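PDB 6BS3: putative ATPase Rv3679 from Mycobacterium tuberculosis H37Rv, which forms one subunit of the heterodimeric BagAB ATPase complex and hydrolyses ATP, an activity required for resistance to nitric oxide and to elevated glycerol. Local coordinates for residues Ala97-Tyr102 and Phe124-Ala129; Arg133-Thr138 and Thr176-Asp181. All coordinates share one frame; numbering follows the deposited sequence.

Contact 1: Ala97-Tyr102 and Phe124-Ala129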
ATOM      1  N   ALA A  97      25.359  -4.719   1.537  1.00 48.05           N
ATOM      2  CA  ALA A  97      26.252  -5.888   1.575  1.00 47.93           C
ATOM      3  C   ALA A  97      26.339  -6.571   0.198  1.00 51.92           C
ATOM      4  O   ALA A  97      27.421  -7.033  -0.167  1.00 51.44           O
ATOM      5  CB  ALA A  97      25.800  -6.876   2.644  1.00 48.33           C
ATOM      6  N   ALA A  98      25.223  -6.584  -0.586  1.00 48.99           N
ATOM      7  CA  ALA A  98      25.196  -7.149  -1.956  1.00 48.30           C
ATOM      8  C   ALA A  98      26.067  -6.312  -2.907  1.00 53.90           C
ATOM      9  O   ALA A  98      26.743  -6.875  -3.764  1.00 54.21           O
ATOM     10  CB  ALA A  98      23.763  -7.260  -2.482  1.00 48.03           C
ATOM     11  N   PHE A  99      26.087  -4.981  -2.727  1.00 52.89           N
ATOM     12  CA  PHE A  99      26.926  -4.081  -3.529  1.00 54.49           C
ATOM     13  C   PHE A  99      28.436  -4.312  -3.259  1.00 59.53           C
ATOM     14  O   PHE A  99      29.213  -4.355  -4.214  1.00 58.63           O
ATOM     15  CB  PHE A  99      26.511  -2.602  -3.350  1.00 56.78           C
ATOM     16  CG  PHE A  99      27.274  -1.614  -4.210  1.00 59.95           C
ATOM     17  CD1 PHE A  99      27.443  -1.833  -5.572  1.00 64.71           C
ATOM     18  CD2 PHE A  99      27.823  -0.464  -3.656  1.00 63.68           C
ATOM     19  CE1 PHE A  99      28.169  -0.931  -6.357  1.00 66.14           C
ATOM     20  CE2 PHE A  99      28.524   0.450  -4.448  1.00 67.00           C
ATOM     21  CZ  PHE A  99      28.686   0.215  -5.794  1.00 64.95           C
ATOM     22  N   LEU A 100      28.825  -4.523  -1.974  1.00 57.63           N
ATOM     23  CA  LEU A 100      30.210  -4.826  -1.566  1.00 58.24           C
ATOM     24  C   LEU A 100      30.660  -6.188  -2.105  1.00 60.65           C
ATOM     25  O   LEU A 100      31.798  -6.326  -2.545  1.00 59.70           O
ATOM     26  CB  LEU A 100      30.385  -4.795  -0.032  1.00 58.75           C
ATOM     27  CG  LEU A 100      30.017  -3.519   0.730  1.00 63.65           C
ATOM     28  CD1 LEU A 100      30.341  -3.670   2.192  1.00 64.50           C
ATOM     29  CD2 LEU A 100      30.754  -2.335   0.212  1.00 65.53           C
ATOM     30  N   GLU A 101      29.759  -7.181  -2.072  1.00 57.25           N
ATOM     31  CA  GLU A 101      29.958  -8.534  -2.597  1.00 57.77           C
ATOM     32  C   GLU A 101      30.282  -8.451  -4.103  1.00 63.65           C
ATOM     33  O   GLU A 101      31.182  -9.125  -4.586  1.00 63.25           O
ATOM     34  CB  GLU A 101      28.646  -9.311  -2.413  1.00 59.23           C
ATOM     35  CG  GLU A 101      28.724 -10.649  -1.702  1.00 67.82           C
ATOM     36  CD  GLU A 101      27.373 -11.282  -1.406  1.00 88.04           C
ATOM     37  OE1 GLU A 101      26.378 -10.984  -2.115  1.00 78.56           O
ATOM     38  OE2 GLU A 101      27.316 -12.087  -0.448  1.00 79.57           O
ATOM     39  N   TYR A 102      29.538  -7.600  -4.829  1.00 62.09           N
ATOM     40  CA  TYR A 102      29.647  -7.354  -6.263  1.00 62.48           C
ATOM     41  C   TYR A 102      30.968  -6.664  -6.592  1.00 67.47           C
ATOM     42  O   TYR A 102      31.689  -7.153  -7.455  1.00 67.67           O
ATOM     43  CB  TYR A 102      28.427  -6.527  -6.695  1.00 63.95           C
ATOM     44  CG  TYR A 102      28.390  -6.006  -8.111  1.00 66.08           C
ATOM     45  CD1 TYR A 102      27.702  -6.693  -9.106  1.00 68.65           C
ATOM     46  CD2 TYR A 102      28.870  -4.738  -8.416  1.00 66.78           C
ATOM     47  CE1 TYR A 102      27.572  -6.170 -10.393  1.00 69.76           C
ATOM     48  CE2 TYR A 102      28.755  -4.207  -9.699  1.00 67.77           C
ATOM     49  CZ  TYR A 102      28.103  -4.926 -10.685  1.00 76.68           C
ATOM     50  OH  TYR A 102      27.980  -4.401 -11.948  1.00 80.92           O
ATOM     51  N   PHE A 124      24.266   5.717  -0.726  1.00 58.20           N
ATOM     52  CA  PHE A 124      24.188   6.749  -1.743  1.00 56.45           C
ATOM     53  C   PHE A 124      24.112   6.157  -3.145  1.00 59.54           C
ATOM     54  O   PHE A 124      23.120   6.392  -3.832  1.00 59.89           O
ATOM     55  CB  PHE A 124      25.366   7.729  -1.591  1.00 58.26           C
ATOM     56  CG  PHE A 124      25.343   8.907  -2.537  1.00 59.79           C
ATOM     57  CD1 PHE A 124      24.562  10.029  -2.262  1.00 62.93           C
ATOM     58  CD2 PHE A 124      26.103   8.902  -3.699  1.00 61.11           C
ATOM     59  CE1 PHE A 124      24.539  11.116  -3.138  1.00 62.82           C
ATOM     60  CE2 PHE A 124      26.071   9.986  -4.576  1.00 63.81           C
ATOM     61  CZ  PHE A 124      25.299  11.090  -4.283  1.00 61.75           C
ATOM     62  N   ALA A 125      25.136   5.370  -3.552  1.00 55.49           N
ATOM     63  CA  ALA A 125      25.273   4.709  -4.866  1.00 54.52           C
ATOM     64  C   ALA A 125      24.058   3.860  -5.243  1.00 56.52           C
ATOM     65  O   ALA A 125      23.597   3.934  -6.388  1.00 54.71           O
ATOM     66  CB  ALA A 125      26.535   3.854  -4.893  1.00 55.17           C
ATOM     67  N   THR A 126      23.537   3.058  -4.280  1.00 53.58           N
ATOM     68  CA  THR A 126      22.346   2.210  -4.484  1.00 53.45           C
ATOM     69  C   THR A 126      21.085   3.080  -4.637  1.00 58.56           C
ATOM     70  O   THR A 126      20.236   2.767  -5.472  1.00 57.56           O
ATOM     71  CB  THR A 126      22.234   1.115  -3.405  1.00 60.08           C
ATOM     72  OG1 THR A 126      22.382   1.697  -2.108  1.00 62.55           O
ATOM     73  CG2 THR A 126      23.290   0.022  -3.571  1.00 58.41           C
ATOM     74  N   THR A 127      20.999   4.209  -3.884  1.00 57.18           N
ATOM     75  CA  THR A 127      19.869   5.159  -3.963  1.00 57.17           C
ATOM     76  C   THR A 127      19.848   5.961  -5.274  1.00 61.66           C
ATOM     77  O   THR A 127      18.785   6.083  -5.879  1.00 62.89           O
ATOM     78  CB  THR A 127      19.830   6.074  -2.730  1.00 58.75           C
ATOM     79  OG1 THR A 127      19.717   5.255  -1.576  1.00 54.44           O
ATOM     80  CG2 THR A 127      18.665   7.046  -2.754  1.00 60.01           C
ATOM     81  N   ILE A 128      21.002   6.502  -5.706  1.00 57.46           N
ATOM     82  CA  ILE A 128      21.106   7.347  -6.903  1.00 56.95           C
ATOM     83  C   ILE A 128      21.093   6.548  -8.230  1.00 58.74           C
ATOM     84  O   ILE A 128      20.949   7.152  -9.301  1.00 57.49           O
ATOM     85  CB  ILE A 128      22.309   8.340  -6.831  1.00 60.57           C
ATOM     86  CG1 ILE A 128      23.680   7.627  -6.742  1.00 60.69           C
ATOM     87  CG2 ILE A 128      22.131   9.368  -5.696  1.00 61.26           C
ATOM     88  CD1 ILE A 128      24.416   7.556  -8.060  1.00 68.87           C
ATOM     89  N   ALA A 129      21.222   5.208  -8.162  1.00 54.14           N
ATOM     90  CA  ALA A 129      21.240   4.346  -9.351  1.00 53.48           C
ATOM     91  C   ALA A 129      20.278   3.147  -9.182  1.00 56.93           C
ATOM     92  O   ALA A 129      20.694   2.074  -8.726  1.00 55.80           O
ATOM     93  CB  ALA A 129      22.662   3.891  -9.658  1.00 53.89           C
TER
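Thr-126 OG1 gives its one proton chiefly to Val-122 O, with Glu-123 O as a second acceptor, both in its own helix. With chi1 at 49° the hydroxyl sits between backbone N and carbonyl carbon, directed back to the preceding turn, and this leaves the methyl to face helix 95-107. CG2 of Thr-126 lies 4.2 Å from Phe-99 CB, so it meets the base of that side chain. Further out along the same side chain, the ring atom CE2 of Phe-99 reaches Ala-125 CB at 4.0 Å. Both methyls approach the ring obliquely. CG of Phe-99 stands anti to its backbone N (chi1 -176°), which carries the ring toward helix 121-128, and the CA atoms of Phe-99 and Thr-126 are 7.8 Å apart. The meeting is thus purely apolar and small, 102 Å² in all, with one phenylalanine laid against two short side chains; all three residues are buried. Behind Ala-125, Ile-128 CG2 covers one face of the Phe-124 ring near its rim, 3.8 Å above the plane, and that ring meets an aromatic side chain of the partner protein edge-to-face. Helix 121-128 therefore lies between helix 95-107 and the other protein, while Leu-132 of helix 130-146 and Val-122 of helix 121-128 pack round Phe-99.

Contact 2: Arg133-Thr138 and Thr176-Asp181; sequences RDVLLT and TKAVSD
Val-135 sends one methyl, CG2, into the angle between Ala-178 and Val-179. That single carbon is 3.8 Å from Ala-178 CB and also 3.8 Å from Val-179 CG2. Val-135 has CG1 anti to the backbone N (chi1 159°), which puts CG2 beside that N and on the side facing the short helix 175-179. Val-179 adopts the same kind of conformation and likewise makes the touch with CG2, yet the two valine side chains cross at about a right angle, branch against branch. The side chain at Ala-178 is a single methyl, consistent with the close approach, the CA atoms of Val-135 and Ala-178 being 6.2 Å apart. Asp-134 adds its CB, 4.2 Å from Ala-178 CB; the methylene makes this approach, not the carboxylate.

Next to the apolar patch, Asp-134 O is gripped twice from one residue: Thr-138 OG1 donates at 2.8 Å, and Thr-138 N at 3.0 Å arrives from the opposite face of the carbonyl plane. With chi1 near 62° the hydroxyl of Thr-138 turns back over the preceding turn and spends its proton on Asp-134 O, tilted 24° from that plane. Ser-180 OG has both Lys-177 O and Asp-181 OD2 within hydrogen-bonding reach, and its one proton can serve only one of them at a time. Helix 188-200 adds Val-188 to Val-135 and His-189 to Val-179. The contact lies in the helical part of this ArsA-family P-loop ATPase, away from the nucleotide site; by likeness to Get3 this part probably corresponds to the helical subdomain.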
ATOM      1  N   ARG A 133      20.681  -1.202  -8.385  1.00 47.84           N
ATOM      2  CA  ARG A 133      19.892  -1.850  -7.354  1.00 47.44           C
ATOM      3  C   ARG A 133      19.216  -3.109  -7.896  1.00 49.20           C
ATOM      4  O   ARG A 133      19.444  -4.184  -7.353  1.00 48.12           O
ATOM      5  CB  ARG A 133      18.860  -0.849  -6.813  1.00 49.10           C
ATOM      6  CG  ARG A 133      18.413  -1.092  -5.385  1.00 57.59           C
ATOM      7  CD  ARG A 133      17.855   0.192  -4.803  1.00 63.60           C
ATOM      8  NE  ARG A 133      16.686   0.653  -5.551  1.00 69.02           N
ATOM      9  CZ  ARG A 133      16.481   1.910  -5.932  1.00 78.39           C
ATOM     10  NH1 ARG A 133      17.364   2.856  -5.633  1.00 59.13           N
ATOM     11  NH2 ARG A 133      15.393   2.231  -6.615  1.00 69.61           N
ATOM     12  N   ASP A 134      18.468  -2.993  -9.014  1.00 45.72           N
ATOM     13  CA  ASP A 134      17.768  -4.117  -9.653  1.00 45.10           C
ATOM     14  C   ASP A 134      18.719  -5.196 -10.202  1.00 49.51           C
ATOM     15  O   ASP A 134      18.358  -6.373 -10.170  1.00 50.41           O
ATOM     16  CB  ASP A 134      16.784  -3.614 -10.735  1.00 46.43           C
ATOM     17  CG  ASP A 134      15.669  -2.701 -10.206  1.00 53.88           C
ATOM     18  OD1 ASP A 134      15.415  -2.713  -8.978  1.00 54.50           O
ATOM     19  OD2 ASP A 134      15.057  -1.975 -11.020  1.00 56.11           O
ATOM     20  N   VAL A 135      19.914  -4.802 -10.715  1.00 45.03           N
ATOM     21  CA  VAL A 135      20.954  -5.713 -11.206  1.00 44.20           C
ATOM     22  C   VAL A 135      21.464  -6.560 -10.024  1.00 48.20           C
ATOM     23  O   VAL A 135      21.594  -7.773 -10.156  1.00 48.93           O
ATOM     24  CB  VAL A 135      22.111  -4.954 -11.941  1.00 47.88           C
ATOM     25  CG1 VAL A 135      23.405  -5.780 -12.006  1.00 47.59           C
ATOM     26  CG2 VAL A 135      21.684  -4.523 -13.336  1.00 47.43           C
ATOM     27  N   LEU A 136      21.736  -5.921  -8.876  1.00 44.15           N
ATOM     28  CA  LEU A 136      22.218  -6.600  -7.674  1.00 43.59           C
ATOM     29  C   LEU A 136      21.194  -7.596  -7.145  1.00 46.95           C
ATOM     30  O   LEU A 136      21.571  -8.710  -6.801  1.00 47.17           O
ATOM     31  CB  LEU A 136      22.586  -5.584  -6.563  1.00 43.10           C
ATOM     32  CG  LEU A 136      23.755  -4.633  -6.856  1.00 47.38           C
ATOM     33  CD1 LEU A 136      23.858  -3.551  -5.794  1.00 47.10           C
ATOM     34  CD2 LEU A 136      25.068  -5.383  -6.981  1.00 47.84           C
ATOM     35  N   LEU A 137      19.908  -7.191  -7.098  1.00 42.19           N
ATOM     36  CA  LEU A 137      18.796  -7.978  -6.566  1.00 42.08           C
ATOM     37  C   LEU A 137      18.417  -9.159  -7.435  1.00 46.70           C
ATOM     38  O   LEU A 137      18.359 -10.265  -6.910  1.00 47.14           O
ATOM     39  CB  LEU A 137      17.562  -7.105  -6.257  1.00 41.68           C
ATOM     40  CG  LEU A 137      17.761  -5.995  -5.225  1.00 44.92           C
ATOM     41  CD1 LEU A 137      16.643  -4.976  -5.282  1.00 42.75           C
ATOM     42  CD2 LEU A 137      17.930  -6.560  -3.826  1.00 49.48           C
ATOM     43  N   THR A 138      18.180  -8.950  -8.742  1.00 42.83           N
ATOM     44  CA  THR A 138      17.816 -10.038  -9.665  1.00 42.89           C
ATOM     45  C   THR A 138      19.020 -10.979  -9.867  1.00 47.20           C
ATOM     46  O   THR A 138      18.834 -12.174 -10.115  1.00 48.11           O
ATOM     47  CB  THR A 138      17.293  -9.495 -11.026  1.00 45.59           C
ATOM     48  OG1 THR A 138      18.334  -8.740 -11.663  1.00 46.40           O
ATOM     49  CG2 THR A 138      16.014  -8.664 -10.894  1.00 40.64           C
ATOM     50  N   THR A 176      17.409  -5.439 -19.318  1.00 59.33           N
ATOM     51  CA  THR A 176      17.952  -4.610 -20.398  1.00 59.41           C
ATOM     52  C   THR A 176      17.985  -3.134 -19.970  1.00 62.63           C
ATOM     53  O   THR A 176      19.029  -2.505 -20.138  1.00 62.78           O
ATOM     54  CB  THR A 176      17.204  -4.902 -21.714  1.00 66.98           C
ATOM     55  OG1 THR A 176      17.474  -6.259 -22.074  1.00 68.93           O
ATOM     56  CG2 THR A 176      17.617  -3.985 -22.858  1.00 64.60           C
ATOM     57  N   LYS A 177      16.892  -2.606 -19.367  1.00 57.94           N
ATOM     58  CA  LYS A 177      16.865  -1.222 -18.887  1.00 58.43           C
ATOM     59  C   LYS A 177      17.783  -0.994 -17.679  1.00 65.08           C
ATOM     60  O   LYS A 177      18.448   0.046 -17.623  1.00 66.85           O
ATOM     61  CB  LYS A 177      15.437  -0.718 -18.600  1.00 61.24           C
ATOM     62  CG  LYS A 177      14.637  -0.362 -19.856  1.00 87.76           C
ATOM     63  CD  LYS A 177      15.113   0.922 -20.569  1.00103.06           C
ATOM     64  CE  LYS A 177      14.657   0.974 -22.011  1.00113.24           C
ATOM     65  NZ  LYS A 177      14.980   2.278 -22.651  1.00120.78           N
ATOM     66  N   ALA A 178      17.840  -1.959 -16.732  1.00 60.12           N
ATOM     67  CA  ALA A 178      18.690  -1.849 -15.546  1.00 60.16           C
ATOM     68  C   ALA A 178      20.192  -1.765 -15.893  1.00 67.80           C
ATOM     69  O   ALA A 178      20.908  -0.938 -15.326  1.00 68.49           O
ATOM     70  CB  ALA A 178      18.421  -3.006 -14.590  1.00 60.33           C
ATOM     71  N   VAL A 179      20.649  -2.595 -16.837  1.00 66.52           N
ATOM     72  CA  VAL A 179      22.043  -2.690 -17.279  1.00 67.85           C
ATOM     73  C   VAL A 179      22.467  -1.460 -18.120  1.00 76.67           C
ATOM     74  O   VAL A 179      23.644  -1.099 -18.104  1.00 77.54           O
ATOM     75  CB  VAL A 179      22.268  -4.056 -17.996  1.00 71.66           C
ATOM     76  CG1 VAL A 179      23.598  -4.124 -18.724  1.00 71.71           C
ATOM     77  CG2 VAL A 179      22.159  -5.213 -17.010  1.00 71.44           C
ATOM     78  N   SER A 180      21.508  -0.794 -18.802  1.00 75.39           N
ATOM     79  CA  SER A 180      21.738   0.382 -19.667  1.00 75.88           C
ATOM     80  C   SER A 180      22.441   1.571 -18.985  1.00 81.90           C
ATOM     81  O   SER A 180      23.069   2.375 -19.666  1.00 81.99           O
ATOM     82  CB  SER A 180      20.430   0.846 -20.307  1.00 78.64           C
ATOM     83  OG  SER A 180      19.650   1.645 -19.429  1.00 84.44           O
ATOM     84  N   ASP A 181      22.316   1.685 -17.660  1.00 80.38           N
ATOM     85  CA  ASP A 181      22.897   2.774 -16.874  1.00 81.14           C
ATOM     86  C   ASP A 181      24.131   2.323 -16.090  1.00 83.23           C
ATOM     87  O   ASP A 181      24.591   3.029 -15.184  1.00 83.31           O
ATOM     88  CB  ASP A 181      21.828   3.399 -15.954  1.00 84.26           C
ATOM     89  CG  ASP A 181      20.635   3.945 -16.717  1.00100.68           C
ATOM     90  OD1 ASP A 181      20.717   5.099 -17.202  1.00101.20           O
ATOM     91  OD2 ASP A 181      19.624   3.212 -16.844  1.00110.61           O
TER

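In the fold
After strand 86-92 the chain runs into helix 95-107, and contact 1 closes a mostly helical excursion of 21 residues when helix 121-128 returns to it. Contact 2 opens a few residues later on helix 130-146 and closes after strand 158-162, at helix 175-179, so the two loops stand in series, neither nested nor crossed. The centres of the two contacts are about 11 Å apart, and helix 130-146 joins them: Leu-136 packs on Phe-99 and Tyr-102, and Arg-133 NH1 probably hydrogen-bonds to Thr-126 O at 2.9 Å. Contact 1 joins two helices that precede strand 158-162; contact 2 ties one before it to one after it, both contacts on the same side of the chain's centre.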